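PDB 3QFF: N5-carboxyaminoimidazole ribonucleotide synthetase from Bacillus anthracis, which probably uses ATP and bicarbonate to carboxylate aminoimidazole ribonucleotide, giving N5-carboxyaminoimidazole ribonucleotide in purine biosynthesis. Local coordinates for residues K15-I20 with S76-Y81. Sequence-based numbering, arbitrary orientation.
Sequences KTIGII and SDVVTY
Gly-18 and Thr-80 are joined within the parallel pairing of strands 16-20 and 78-81 by a bond from Thr-80 N to Gly-18 O. Gly-18 N donates to Val-78 O and Ile-20 N to Thr-80 O, all three bonds being 2.9 Å long. CA-H groups of Ile-17, Val-79 and Ile-19 approach these same carbonyl oxygens, Val-79 CA lying 3.3 Å from Gly-18 O. Just before strand 78-81, Thr-16 O accepts Asp-77 N at 2.9 Å and, weakly, Val-78 N. The Asp-77 carboxylate carries the pairing on past the start of strand 78-81: OD2 takes Thr-16 N at 2.9 Å in an almost straight bond (173°), on its anti side and tilted from the carboxylate plane. The Lys-15 side chain crosses that of Asp-77 at about a right angle, its CD 3.4 Å from Asp-77 OD1, but the bent chain leaves Lys-15 NZ 5.4 Å from Asp-77 OD1, with no salt bridge. The four-stranded parallel sheet, ordered 57-60, 39-44, 16-20, 78-81, belongs to the Rossmann-like preATP-grasp domain; strand 39-44 bonds to the other edge of 16-20. Ile-17 and Val-78 lie side by side on one face, CG1 to CG1 at 3.6 Å; chi1 of 59° puts Val-78 CG1 between its backbone N and carbonyl carbon, beside the isoleucine. Helix 294-303 packs on both residues. On this face Thr-80 turns CG2 to Ile-19 CG1, while its OG1 bonds to Gln-102 and His-298. On the opposite face, Ile-20 CD1 meets Val-79 CG1 at 4.0 Å, and Ser-76 OG, bonded to Leu-72 O, rests against Gly-18 CA, where no side chain intervenes.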
ATOM      1  N   LYS A  15      -1.510  -7.876  17.108  1.00 24.23           N
ATOM      2  CA  LYS A  15      -0.361  -8.664  17.562  1.00 23.66           C
ATOM      3  C   LYS A  15       0.909  -8.200  16.854  1.00 22.58           C
ATOM      4  O   LYS A  15       0.844  -7.433  15.892  1.00 22.34           O
ATOM      5  CB  LYS A  15      -0.583 -10.158  17.298  1.00 23.48           C
ATOM      6  CG  LYS A  15      -1.794 -10.777  17.998  1.00 25.17           C
ATOM      7  CD  LYS A  15      -1.597 -10.900  19.513  1.00 28.65           C
ATOM      8  CE  LYS A  15      -2.600 -11.891  20.106  1.00 28.59           C
ATOM      9  NZ  LYS A  15      -3.994 -11.449  19.792  1.00 32.34           N
ATOM     10  N   THR A  16       2.051  -8.704  17.316  1.00 22.36           N
ATOM     11  CA  THR A  16       3.359  -8.347  16.780  1.00 21.99           C
ATOM     12  C   THR A  16       3.877  -9.422  15.829  1.00 22.09           C
ATOM     13  O   THR A  16       3.964 -10.616  16.183  1.00 22.71           O
ATOM     14  CB  THR A  16       4.401  -8.140  17.921  1.00 22.34           C
ATOM     15  OG1 THR A  16       3.916  -7.154  18.841  1.00 22.91           O
ATOM     16  CG2 THR A  16       5.765  -7.714  17.374  1.00 21.74           C
ATOM     17  N   ILE A  17       4.233  -8.981  14.632  1.00 21.09           N
ATOM     18  CA  ILE A  17       4.959  -9.816  13.703  1.00 21.10           C
ATOM     19  C   ILE A  17       6.448  -9.478  13.777  1.00 20.89           C
ATOM     20  O   ILE A  17       6.855  -8.313  13.593  1.00 21.25           O
ATOM     21  CB  ILE A  17       4.437  -9.645  12.256  1.00 20.93           C
ATOM     22  CG1 ILE A  17       2.940  -9.983  12.197  1.00 21.13           C
ATOM     23  CG2 ILE A  17       5.267 -10.513  11.304  1.00 20.96           C
ATOM     24  CD1 ILE A  17       2.260  -9.598  10.883  1.00 21.86           C
ATOM     25  N   GLY A  18       7.244 -10.505  14.044  1.00 20.55           N
ATOM     26  CA  GLY A  18       8.693 -10.394  14.114  1.00 20.76           C
ATOM     27  C   GLY A  18       9.346 -10.880  12.837  1.00 20.99           C
ATOM     28  O   GLY A  18       9.050 -11.977  12.347  1.00 20.70           O
ATOM     29  N   ILE A  19      10.252 -10.067  12.312  1.00 20.50           N
ATOM     30  CA  ILE A  19      10.900 -10.350  11.039  1.00 21.14           C
ATOM     31  C   ILE A  19      12.415 -10.493  11.229  1.00 21.39           C
ATOM     32  O   ILE A  19      13.071  -9.609  11.796  1.00 21.59           O
ATOM     33  CB  ILE A  19      10.611  -9.233   9.996  1.00 20.90           C
ATOM     34  CG1 ILE A  19       9.089  -9.029   9.832  1.00 21.56           C
ATOM     35  CG2 ILE A  19      11.310  -9.560   8.655  1.00 21.28           C
ATOM     36  CD1 ILE A  19       8.680  -7.856   8.922  1.00 22.09           C
ATOM     37  N   ILE A  20      12.956 -11.616  10.765  1.00 21.18           N
ATOM     38  CA  ILE A  20      14.399 -11.823  10.754  1.00 21.00           C
ATOM     39  C   ILE A  20      14.973 -11.314   9.423  1.00 21.54           C
ATOM     40  O   ILE A  20      14.780 -11.922   8.366  1.00 20.92           O
ATOM     41  CB  ILE A  20      14.787 -13.300  11.002  1.00 21.02           C
ATOM     42  CG1 ILE A  20      14.196 -13.796  12.329  1.00 21.46           C
ATOM     43  CG2 ILE A  20      16.330 -13.487  10.970  1.00 20.69           C
ATOM     44  CD1 ILE A  20      14.279 -15.280  12.522  1.00 24.08           C
ATOM     45  N   SER A  76       7.316 -11.641  19.918  1.00 23.89           N
ATOM     46  CA  SER A  76       6.570 -11.784  18.662  1.00 23.60           C
ATOM     47  C   SER A  76       5.485 -12.854  18.775  1.00 23.08           C
ATOM     48  O   SER A  76       5.726 -13.932  19.302  1.00 23.45           O
ATOM     49  CB  SER A  76       7.530 -12.188  17.534  1.00 23.62           C
ATOM     50  OG  SER A  76       8.488 -11.174  17.306  1.00 24.56           O
ATOM     51  N   ASP A  77       4.297 -12.555  18.253  1.00 22.97           N
ATOM     52  CA  ASP A  77       3.211 -13.531  18.161  1.00 22.46           C
ATOM     53  C   ASP A  77       3.351 -14.473  16.968  1.00 22.90           C
ATOM     54  O   ASP A  77       2.832 -15.599  16.986  1.00 23.13           O
ATOM     55  CB  ASP A  77       1.882 -12.791  18.147  1.00 22.72           C
ATOM     56  CG  ASP A  77       1.702 -11.948  19.409  1.00 22.78           C
ATOM     57  OD1 ASP A  77       1.250 -12.517  20.436  1.00 23.40           O
ATOM     58  OD2 ASP A  77       2.057 -10.747  19.384  1.00 22.33           O
ATOM     59  N   VAL A  78       4.058 -14.011  15.939  1.00 22.31           N
ATOM     60  CA  VAL A  78       4.410 -14.844  14.785  1.00 22.13           C
ATOM     61  C   VAL A  78       5.754 -14.350  14.274  1.00 21.83           C
ATOM     62  O   VAL A  78       6.033 -13.141  14.298  1.00 22.46           O
ATOM     63  CB  VAL A  78       3.301 -14.847  13.665  1.00 22.27           C
ATOM     64  CG1 VAL A  78       3.023 -13.444  13.123  1.00 21.43           C
ATOM     65  CG2 VAL A  78       3.658 -15.826  12.511  1.00 21.12           C
ATOM     66  N   VAL A  79       6.597 -15.282  13.847  1.00 21.67           N
ATOM     67  CA  VAL A  79       7.915 -14.952  13.298  1.00 21.74           C
ATOM     68  C   VAL A  79       7.998 -15.357  11.813  1.00 21.84           C
ATOM     69  O   VAL A  79       7.584 -16.454  11.435  1.00 22.23           O
ATOM     70  CB  VAL A  79       9.055 -15.617  14.126  1.00 21.55           C
ATOM     71  CG1 VAL A  79      10.451 -15.285  13.556  1.00 21.73           C
ATOM     72  CG2 VAL A  79       8.979 -15.177  15.604  1.00 21.90           C
ATOM     73  N   THR A  80       8.527 -14.461  10.988  1.00 22.02           N
ATOM     74  CA  THR A  80       8.855 -14.768   9.602  1.00 22.99           C
ATOM     75  C   THR A  80      10.268 -14.257   9.325  1.00 24.03           C
ATOM     76  O   THR A  80      10.890 -13.614  10.182  1.00 22.89           O
ATOM     77  CB  THR A  80       7.787 -14.185   8.596  1.00 23.01           C
ATOM     78  OG1 THR A  80       8.132 -14.544   7.250  1.00 23.52           O
ATOM     79  CG2 THR A  80       7.694 -12.665   8.703  1.00 22.46           C
ATOM     80  N   TYR A  81      10.790 -14.561   8.144  1.00 25.49           N
ATOM     81  CA  TYR A  81      12.153 -14.161   7.797  1.00 26.84           C
ATOM     82  C   TYR A  81      12.225 -13.576   6.399  1.00 28.00           C
ATOM     83  O   TYR A  81      11.484 -13.984   5.497  1.00 28.71           O
ATOM     84  CB  TYR A  81      13.088 -15.380   7.861  1.00 26.76           C
ATOM     85  CG  TYR A  81      12.617 -16.496   6.948  1.00 27.01           C
ATOM     86  CD1 TYR A  81      11.800 -17.522   7.426  1.00 26.72           C
ATOM     87  CD2 TYR A  81      12.945 -16.489   5.590  1.00 27.36           C
ATOM     88  CE1 TYR A  81      11.338 -18.536   6.567  1.00 28.41           C
ATOM     89  CE2 TYR A  81      12.489 -17.481   4.733  1.00 26.78           C
ATOM     90  CZ  TYR A  81      11.694 -18.495   5.222  1.00 26.95           C
ATOM     91  OH  TYR A  81      11.255 -19.459   4.355  1.00 29.31           O
TER